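Local coordinates for Lys-gingipain catalytic subunit (PDB 4TKX), which cuts proteins after lysine residues as a secreted cysteine protease and may act as a virulence factor in periodontal disease, at residues N323-I328 and G363-Y368; F242-N247 and Y274-S279; V83-V88 and R120-S125. All coordinates share one frame; numbering follows the deposited sequence. Where two conformers were deposited one is given.

Contact 1. Residues N323-I328 and G363-Y368; sequences NTVNSI and GSVMPY. With NA (sodium ion), chain F.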
loop_
_atom_site.group_PDB
_atom_site.type_symbol
_atom_site.label_atom_id
_atom_site.label_comp_id
_atom_site.label_asym_id
_atom_site.label_seq_id
_atom_site.Cartn_x
_atom_site.Cartn_y
_atom_site.Cartn_z
ATOM N N ASN A 323 -7.496 -4.982 0.973
ATOM C CA ASN A 323 -6.800 -5.005 2.243
ATOM C C ASN A 323 -5.331 -4.642 2.191
ATOM O O ASN A 323 -4.639 -4.748 3.210
ATOM C CB ASN A 323 -6.999 -6.360 2.913
ATOM C CG ASN A 323 -8.407 -6.511 3.447
ATOM O OD1 ASN A 323 -9.027 -5.528 3.877
ATOM N ND2 ASN A 323 -8.919 -7.730 3.427
ATOM N N THR A 324 -4.867 -4.207 1.027
ATOM C CA THR A 324 -3.489 -3.714 0.905
ATOM C C THR A 324 -3.461 -2.205 0.699
ATOM O O THR A 324 -4.460 -1.600 0.306
ATOM C CB THR A 324 -2.741 -4.336 -0.287
ATOM O OG1 THR A 324 -3.433 -4.024 -1.505
ATOM C CG2 THR A 324 -2.617 -5.859 -0.134
ATOM N N VAL A 325 -2.296 -1.609 0.939
ATOM C CA VAL A 325 -2.089 -0.200 0.646
ATOM C C VAL A 325 -2.393 0.094 -0.830
ATOM O O VAL A 325 -3.129 1.036 -1.153
ATOM C CB VAL A 325 -0.662 0.240 1.024
ATOM C CG1 VAL A 325 -0.378 1.662 0.511
ATOM C CG2 VAL A 325 -0.439 0.157 2.547
ATOM N N ASN A 326 -1.839 -0.707 -1.739
ATOM C CA ASN A 326 -2.120 -0.487 -3.147
ATOM C C ASN A 326 -3.609 -0.505 -3.443
ATOM O O ASN A 326 -4.087 0.295 -4.239
ATOM C CB ASN A 326 -1.429 -1.513 -4.042
ATOM C CG ASN A 326 -0.147 -0.991 -4.603
ATOM O OD1 ASN A 326 0.911 -1.223 -4.038
ATOM N ND2 ASN A 326 -0.225 -0.276 -5.724
ATOM N N SER A 327 -4.339 -1.410 -2.797
ATOM C CA SER A 327 -5.763 -1.548 -3.080
ATOM C C SER A 327 -6.562 -0.316 -2.647
ATOM O O SER A 327 -7.598 -0.006 -3.234
ATOM C CB SER A 327 -6.337 -2.813 -2.446
ATOM O OG SER A 327 -6.478 -2.699 -1.055
ATOM N N ILE A 328 -6.076 0.396 -1.640
ATOM C CA ILE A 328 -6.749 1.622 -1.200
ATOM C C ILE A 328 -6.685 2.659 -2.333
ATOM O O ILE A 328 -7.674 3.319 -2.678
ATOM C CB ILE A 328 -6.097 2.172 0.087
ATOM C CG1 ILE A 328 -6.314 1.188 1.236
ATOM C CG2 ILE A 328 -6.684 3.526 0.463
ATOM C CD1 ILE A 328 -5.563 1.536 2.505
ATOM N N GLY A 363 3.621 -0.872 -0.834
ATOM C CA GLY A 363 2.211 -1.010 -1.152
ATOM C C GLY A 363 1.613 -2.373 -0.875
ATOM O O GLY A 363 0.368 -2.546 -0.936
ATOM N N SER A 364 2.468 -3.344 -0.560
ATOM C CA SER A 364 2.000 -4.689 -0.270
ATOM C C SER A 364 1.631 -4.886 1.200
ATOM O O SER A 364 1.067 -5.921 1.559
ATOM C CB SER A 364 3.022 -5.755 -0.701
ATOM O OG SER A 364 4.135 -5.824 0.148
ATOM N N VAL A 365 1.909 -3.881 2.036
ATOM C CA VAL A 365 1.449 -3.905 3.418
ATOM C C VAL A 365 -0.083 -3.997 3.488
ATOM O O VAL A 365 -0.786 -3.375 2.711
ATOM C CB VAL A 365 1.962 -2.668 4.192
ATOM C CG1 VAL A 365 1.334 -2.569 5.586
ATOM C CG2 VAL A 365 3.503 -2.720 4.299
ATOM N N MET A 366 -0.559 -4.831 4.415
ATOM C CA MET A 366 -1.965 -4.930 4.786
ATOM C C MET A 366 -2.186 -4.103 6.043
ATOM O O MET A 366 -1.821 -4.533 7.139
ATOM C CB MET A 366 -2.371 -6.370 5.122
ATOM C CG MET A 366 -2.195 -7.403 4.035
ATOM S SD MET A 366 -3.569 -8.597 3.969
ATOM C CE MET A 366 -3.237 -9.962 5.093
ATOM N N PRO A 367 -2.759 -2.908 5.898
ATOM C CA PRO A 367 -2.922 -2.096 7.112
ATOM C C PRO A 367 -3.961 -2.663 8.073
ATOM O O PRO A 367 -5.007 -3.220 7.650
ATOM C CB PRO A 367 -3.364 -0.724 6.587
ATOM C CG PRO A 367 -2.892 -0.693 5.165
ATOM C CD PRO A 367 -3.047 -2.130 4.682
ATOM N N TYR A 368 -3.669 -2.507 9.363
ATOM C CA TYR A 368 -4.623 -2.848 10.401
ATOM C C TYR A 368 -5.731 -1.796 10.397
ATOM O O TYR A 368 -5.564 -0.700 9.859
ATOM C CB TYR A 368 -3.947 -2.932 11.786
ATOM C CG TYR A 368 -2.701 -3.801 11.781
ATOM C CD1 TYR A 368 -2.781 -5.165 11.452
ATOM C CD2 TYR A 368 -1.456 -3.265 12.053
ATOM C CE1 TYR A 368 -1.657 -5.966 11.418
ATOM C CE2 TYR A 368 -0.315 -4.052 12.019
ATOM C CZ TYR A 368 -0.412 -5.391 11.694
ATOM O OH TYR A 368 0.730 -6.148 11.619
HETATM NA NA NA F . -10.549 -3.763 2.998
HETATM O O HOH W 1 -5.556 -5.280 5.859
#

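Contact 2. Residues F242-N247 and Y274-S279; sequences FLAIGN and YAYIGS. With TCK (N-[(1S)-5-amino-1-(chloroacetyl)pentyl]-4-methylbenzenesulfonamide), chain U.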
loop_
_atom_site.group_PDB
_atom_site.type_symbol
_atom_site.label_atom_id
_atom_site.label_comp_id
_atom_site.label_asym_id
_atom_site.label_seq_id
_atom_site.Cartn_x
_atom_site.Cartn_y
_atom_site.Cartn_z
ATOM N N PHE A 242 2.992 5.024 10.348
ATOM C CA PHE A 242 1.677 5.168 9.774
ATOM C C PHE A 242 1.659 5.072 8.253
ATOM O O PHE A 242 2.676 5.150 7.583
ATOM C CB PHE A 242 1.050 6.498 10.201
ATOM C CG PHE A 242 1.947 7.705 10.031
ATOM C CD1 PHE A 242 2.143 8.281 8.780
ATOM C CD2 PHE A 242 2.574 8.281 11.132
ATOM C CE1 PHE A 242 2.946 9.387 8.634
ATOM C CE2 PHE A 242 3.385 9.394 10.981
ATOM C CZ PHE A 242 3.567 9.947 9.737
ATOM N N LEU A 243 0.453 4.884 7.734
ATOM C CA LEU A 243 0.149 5.124 6.338
ATOM C C LEU A 243 -0.294 6.566 6.254
ATOM O O LEU A 243 -1.147 7.000 7.046
ATOM C CB LEU A 243 -0.998 4.218 5.892
ATOM C CG LEU A 243 -1.622 4.507 4.529
ATOM C CD1 LEU A 243 -0.598 4.389 3.401
ATOM C CD2 LEU A 243 -2.842 3.600 4.261
ATOM N N ALA A 244 0.277 7.312 5.307
ATOM C CA ALA A 244 -0.200 8.675 5.037
ATOM C C ALA A 244 -0.731 8.774 3.614
ATOM O O ALA A 244 -0.196 8.141 2.690
ATOM C CB ALA A 244 0.882 9.697 5.287
ATOM N N ILE A 245 -1.811 9.536 3.457
ATOM C CA ILE A 245 -2.407 9.785 2.151
ATOM C C ILE A 245 -2.610 11.287 1.991
ATOM O O ILE A 245 -3.306 11.933 2.792
ATOM C CB ILE A 245 -3.767 9.069 1.992
ATOM C CG1 ILE A 245 -3.601 7.559 2.217
ATOM C CG2 ILE A 245 -4.428 9.415 0.625
ATOM C CD1 ILE A 245 -4.864 6.768 1.976
ATOM N N GLY A 246 -1.978 11.838 0.970
ATOM C CA GLY A 246 -2.128 13.239 0.651
ATOM C C GLY A 246 -2.993 13.364 -0.584
ATOM O O GLY A 246 -2.558 13.074 -1.698
ATOM N N ASN A 247 -4.245 13.747 -0.372
ATOM C CA ASN A 247 -5.155 14.009 -1.481
ATOM C C ASN A 247 -4.981 15.483 -1.806
ATOM O O ASN A 247 -5.687 16.348 -1.273
ATOM C CB ASN A 247 -6.591 13.676 -1.091
ATOM C CG ASN A 247 -6.804 12.197 -0.891
ATOM O OD1 ASN A 247 -7.140 11.754 0.202
ATOM N ND2 ASN A 247 -6.567 11.416 -1.938
ATOM N N TYR A 274 5.376 4.210 6.813
ATOM C CA TYR A 274 5.832 3.015 6.102
ATOM C C TYR A 274 5.398 3.022 4.634
ATOM O O TYR A 274 5.958 2.283 3.826
ATOM C CB TYR A 274 5.377 1.724 6.805
ATOM C CG TYR A 274 3.881 1.525 6.887
ATOM C CD1 TYR A 274 3.161 1.077 5.794
ATOM C CD2 TYR A 274 3.178 1.800 8.061
ATOM C CE1 TYR A 274 1.793 0.892 5.862
ATOM C CE2 TYR A 274 1.784 1.639 8.123
ATOM C CZ TYR A 274 1.110 1.188 7.015
ATOM O OH TYR A 274 -0.255 0.986 7.044
ATOM N N ALA A 275 4.416 3.869 4.298
ATOM C CA ALA A 275 3.933 4.022 2.940
ATOM C C ALA A 275 3.193 5.349 2.828
ATOM O O ALA A 275 2.628 5.849 3.811
ATOM C CB ALA A 275 2.985 2.878 2.553
ATOM N N TYR A 276 3.167 5.871 1.611
ATOM C CA TYR A 276 2.502 7.120 1.269
ATOM C C TYR A 276 1.744 6.920 -0.038
ATOM O O TYR A 276 2.280 6.349 -0.998
ATOM C CB TYR A 276 3.536 8.223 1.028
ATOM C CG TYR A 276 2.922 9.585 0.798
ATOM C CD1 TYR A 276 2.275 10.258 1.840
ATOM C CD2 TYR A 276 2.974 10.199 -0.441
ATOM C CE1 TYR A 276 1.702 11.478 1.649
ATOM C CE2 TYR A 276 2.403 11.450 -0.639
ATOM C CZ TYR A 276 1.778 12.082 0.417
ATOM O OH TYR A 276 1.219 13.322 0.259
ATOM N N ILE A 277 0.519 7.403 -0.078
ATOM C CA ILE A 277 -0.230 7.520 -1.316
ATOM C C ILE A 277 -0.419 9.006 -1.603
ATOM O O ILE A 277 -0.909 9.766 -0.748
ATOM C CB ILE A 277 -1.612 6.828 -1.230
ATOM C CG1 ILE A 277 -1.458 5.318 -1.016
ATOM C CG2 ILE A 277 -2.436 7.103 -2.487
ATOM C CD1 ILE A 277 -2.755 4.621 -0.526
ATOM N N GLY A 278 -0.002 9.413 -2.796
ATOM C CA GLY A 278 -0.174 10.784 -3.230
ATOM C C GLY A 278 -0.109 10.888 -4.747
ATOM O O GLY A 278 0.041 9.893 -5.455
ATOM N N SER A 279 -0.222 12.119 -5.228
ATOM C CA SER A 279 -0.299 12.395 -6.647
ATOM C C SER A 279 0.990 13.011 -7.168
ATOM O O SER A 279 1.565 13.894 -6.536
ATOM C CB SER A 279 -1.437 13.381 -6.902
ATOM O OG SER A 279 -1.582 13.610 -8.294
HETATM S S TCK U . -6.198 22.893 -7.253
HETATM O O1S TCK U . -7.493 22.384 -7.614
HETATM O O2S TCK U . -6.401 23.923 -6.240
HETATM C C1 TCK U . -5.368 23.600 -8.671
HETATM C C2 TCK U . -5.055 24.952 -8.641
HETATM C C3 TCK U . -4.403 25.529 -9.745
HETATM C C4 TCK U . -4.087 24.747 -10.837
HETATM C C5 TCK U . -4.411 23.369 -10.858
HETATM C C6 TCK U . -5.056 22.796 -9.772
HETATM C C7 TCK U . -3.397 25.378 -12.013
HETATM N N TCK U . -5.287 21.641 -6.669
HETATM C CA TCK U . -4.914 21.510 -5.254
HETATM C C TCK U . -3.413 21.463 -5.173
HETATM O O TCK U . -2.851 20.964 -4.228
HETATM C CB TCK U . -5.520 20.208 -4.665
HETATM C CG TCK U . -7.031 20.267 -4.598
HETATM C CD TCK U . -7.670 18.887 -4.193
HETATM C CE TCK U . -7.630 18.624 -2.710
HETATM N NZ TCK U . -8.177 17.316 -2.440
HETATM C CM TCK U . -2.612 21.996 -6.372
HETATM O O HOH W 2 -0.557 14.173 -3.326
#

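Contact 3. Residues V83-V88 and R120-S125; sequences VGDTDV and RMSASS. With PB (lead (II) ion), chain T.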
loop_
_atom_site.group_PDB
_atom_site.type_symbol
_atom_site.label_atom_id
_atom_site.label_comp_id
_atom_site.label_asym_id
_atom_site.label_seq_id
_atom_site.Cartn_x
_atom_site.Cartn_y
_atom_site.Cartn_z
ATOM N N VAL A 83 12.364 -0.695 -6.858
ATOM C CA VAL A 83 13.250 -0.309 -5.757
ATOM C C VAL A 83 14.323 0.626 -6.272
ATOM O O VAL A 83 15.229 0.215 -7.020
ATOM C CB VAL A 83 13.871 -1.527 -5.078
ATOM C CG1 VAL A 83 14.758 -1.093 -3.927
ATOM C CG2 VAL A 83 12.783 -2.458 -4.582
ATOM N N GLY A 84 14.204 1.884 -5.861
ATOM C CA GLY A 84 15.092 2.933 -6.337
ATOM C C GLY A 84 14.362 4.195 -6.738
ATOM O O GLY A 84 13.126 4.224 -6.913
ATOM N N ASP A 85 15.149 5.256 -6.871
ATOM C CA ASP A 85 14.657 6.541 -7.326
ATOM C C ASP A 85 14.777 6.583 -8.860
ATOM O O ASP A 85 15.126 5.579 -9.509
ATOM C CB ASP A 85 15.447 7.667 -6.644
ATOM C CG ASP A 85 14.671 9.011 -6.545
ATOM O OD1 ASP A 85 13.731 9.276 -7.333
ATOM O OD2 ASP A 85 15.051 9.839 -5.679
ATOM N N THR A 86 14.470 7.733 -9.441
ATOM C CA THR A 86 14.419 7.857 -10.901
ATOM C C THR A 86 15.778 7.812 -11.578
ATOM O O THR A 86 15.852 7.673 -12.811
ATOM C CB THR A 86 13.655 9.113 -11.319
ATOM O OG1 THR A 86 14.328 10.278 -10.820
ATOM C CG2 THR A 86 12.242 9.044 -10.783
ATOM N N ASP A 87 16.847 7.887 -10.786
ATOM C CA ASP A 87 18.187 7.701 -11.318
ATOM C C ASP A 87 18.443 6.260 -11.746
ATOM O O ASP A 87 19.319 6.017 -12.563
ATOM C CB ASP A 87 19.272 8.217 -10.366
ATOM C CG ASP A 87 19.315 7.503 -9.040
ATOM O OD1 ASP A 87 18.301 6.914 -8.625
ATOM O OD2 ASP A 87 20.395 7.570 -8.382
ATOM N N VAL A 88 17.678 5.311 -11.206
ATOM C CA VAL A 88 17.832 3.916 -11.618
ATOM C C VAL A 88 16.602 3.318 -12.324
ATOM O O VAL A 88 16.756 2.490 -13.214
ATOM C CB VAL A 88 18.301 3.018 -10.464
ATOM C CG1 VAL A 88 19.650 3.481 -9.980
ATOM C CG2 VAL A 88 17.348 3.017 -9.334
ATOM N N ARG A 120 6.678 1.897 -5.303
ATOM C CA ARG A 120 8.068 2.279 -5.449
ATOM C C ARG A 120 8.677 2.565 -4.080
ATOM O O ARG A 120 8.252 3.487 -3.361
ATOM C CB ARG A 120 8.201 3.508 -6.340
ATOM C CG ARG A 120 9.608 4.016 -6.441
ATOM C CD ARG A 120 9.696 5.254 -7.317
ATOM N NE ARG A 120 9.483 5.039 -8.751
ATOM C CZ ARG A 120 10.448 5.004 -9.664
ATOM N NH1 ARG A 120 11.729 5.058 -9.307
ATOM N NH2 ARG A 120 10.131 4.872 -10.943
ATOM N N MET A 121 9.664 1.745 -3.732
ATOM C CA MET A 121 10.500 1.996 -2.583
ATOM C C MET A 121 11.629 2.907 -3.049
ATOM O O MET A 121 12.698 2.453 -3.460
ATOM C CB MET A 121 11.049 0.685 -2.046
ATOM C CG MET A 121 9.962 -0.315 -1.824
ATOM S SD MET A 121 9.327 -0.297 -0.176
ATOM C CE MET A 121 10.599 -1.151 0.681
ATOM N N SER A 122 11.374 4.206 -3.002
ATOM C CA SER A 122 12.310 5.159 -3.547
ATOM C C SER A 122 13.333 5.569 -2.502
ATOM O O SER A 122 12.982 6.095 -1.457
ATOM C CB SER A 122 11.597 6.412 -4.019
ATOM O OG SER A 122 12.584 7.292 -4.520
ATOM N N ALA A 123 14.599 5.324 -2.803
ATOM C CA ALA A 123 15.687 5.603 -1.876
ATOM C C ALA A 123 16.857 6.125 -2.676
ATOM O O ALA A 123 17.047 5.710 -3.827
ATOM C CB ALA A 123 16.100 4.350 -1.164
ATOM N N SER A 124 17.652 7.003 -2.063
ATOM C CA SER A 124 18.853 7.528 -2.716
ATOM C C SER A 124 20.135 6.902 -2.186
ATOM O O SER A 124 21.243 7.231 -2.658
ATOM C CB SER A 124 18.933 9.051 -2.588
ATOM O OG SER A 124 19.116 9.482 -1.241
ATOM N N SER A 125 19.986 6.008 -1.220
ATOM C CA SER A 125 21.102 5.295 -0.635
ATOM C C SER A 125 20.603 4.000 -0.024
ATOM O O SER A 125 19.415 3.875 0.305
ATOM C CB SER A 125 21.731 6.132 0.459
ATOM O OG SER A 125 20.867 6.217 1.567
HETATM PB PB PB T . 13.218 11.531 -6.295
HETATM O O HOH W 3 18.093 5.168 -6.456
HETATM O O HOH W 4 19.979 7.843 -5.772
HETATM O O HOH W 5 14.916 12.838 -5.061
#

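Contact 1. Residues N323-I328 and G363-Y368
Val325 and Asn326, in the first turn of helix 325-341, give their backbone N-H groups to carbonyls of the loop 363-368. Val325 N donates to Val365 O at 2.9 Å, almost end-on to the carbonyl. Asn326 N donates to Gly363 O at 3.0 Å and uses a lone pair in the carbonyl plane. Asn326 OD1 comes within 3.2 Å of Gly363 CA, while its ND2 donates to Thr118 O. Two weaker CA-H...O contacts flank the backbone pair: Met366 CA lies 3.1 Å from Asn323 O, and Thr324 CA approaches Val365 O. A water adds a bridge by donating to both Asn323 O and Pro367 O.

The helix also caps itself. Thr324 is the N-cap, and its OG1 accepts from Ser327 N at 3.1 Å. OG1 sits between the backbone N and the carbonyl carbon (chi1 60°), which turns it to the helix start.

Apolar contact is small. Val325 CG2 meets Pro367 CG at 3.7 Å, with the two side chains crossing at about a right angle. The same methyl lies 4.1 Å from Val365 CB, and Ile328 CD1 lies beside the Pro367 ring.

Asn323 OD1 binds the sodium ion at 2.5 Å. Backbone oxygens of Ala315, Thr316, Leu318, Ser321 and Tyr322 complete the site, and Arg369 also donates to OD1.

N-H groups that a helix start cannot pair internally are thus taken up by a side-chain cap and a loop, beside the sodium site.

Contact 2. Residues F242-N247 and Y274-S279
Ala244 pairs with Tyr276 and Ile245 with Ile277 in a parallel ladder that satisfies backbone groups in turn. Ala244 N donates to Ala275 O at 3.1 Å in a nearly straight bond (171° at the hydrogen). Ala244 O accepts from Ile277 N, and Gly246 N donates to Ile277 O at 2.9 Å. At the start of the pair, Tyr274 N donates to Phe242 O. Beyond Gly246 a water takes over: it donates to Gly246 O and accepts from Ser279 N.

The two strands belong to a beta-alpha-beta unit with helix 261-267 between them. They lie inside the mixed sheet of the C25 catalytic domain, and strand 210-214 pairs with the other edge of 242-247. Asn247 O, at the strand's end, accepts from the lysine-like amine NZ of the covalent inhibitor TCK at 2.9 Å. Asp288 OD2 is also hydrogen-bonded to the inhibitor.

Asn247 keeps its side chain satisfied, with OD1 held by Asn212 and ND2 by Tyr357. Tyr276 CG stands opposite the backbone N (chi1 -174°), and the ring reaches along the neighbouring strand to put OH 3.4 Å from Gly246 CA. That hydroxyl bonds with Thr251 and Trp222. Ala244 CB meets the ring edge in plane, 3.8 Å from Tyr276 CD1. Ile245 and Ile277 run side by side, with their CD1 atoms 3.9 Å apart. One face of the Tyr274 ring covers Phe242 O and Leu243 CA.

Contact 3. Residues V83-V88 and R120-S125
At the C-terminal end of a parallel beta-sheet, the loop after strand 79-83 meets the end of strand 117-121 beside a metal site. Gly84 N donates to Met121 O at 2.9 Å, from above the carbonyl plane. Gly84 O accepts from Arg120 NH1, also at 2.9 Å and also from above its plane. The arginine chain reaches out extended, then bends at its third torsion (chi3 -70°) to bring NH1 over to the loop. Thr86 CG2 lies over one face of the guanidinium. NH1 also donates to Ile89 O, and NH2 forms a salt bridge with Asp102.

Val83 and Met121 form the last bridge between the two strands. Gly84 then turns the chain out of the sheet with a positive phi (134°), a shape suited to glycine. The turn carries Asp85 to the first calcium site, which holds a lead ion in this crystal. Both carboxylate oxygens of Asp85 bind the lead, OD1 at 2.5 Å and OD2 at 2.6 Å. Phe254 O, Glu263 and a water also bind it.

Thr86 N donates to Asp85 OD1 at 2.7 Å, on the anti side of the carboxylate and tilted out of its plane. Arg267 donates to OD2. These bonds help fix the carboxylate. Ser122 OG lies 3.4 Å from Asp85 CG and is hydrogen-bonded to Glu263, another lead ligand. A second water accepts from Asp85 N and lies close to Ala123 O and Asp87 OD1.

Contacts 1 and 2 lie deep in the catalytic domain, with centres 11 Å apart. Contact 3 is also largely buried but lies farther out, its centre about 17 Å from the centre of the chain. Contacts 1 and 2 touch directly. The helix start of contact 1 covers the sheet face of Leu243, Ile245 and Ile277, while Val365 and Pro367 of its loop pack on Tyr274 at the corner. Contact 3 touches neither. It lies at strand ends of the four-stranded sheet, whose edge strand 117-121 pairs with residues in and next to strand 357-361. Contact 2 is mostly a regular ladder. Contacts 1 and 3 rely more on loop carbonyls, and each holds a metal ligand: for sodium at contact 1, for lead at contact 3.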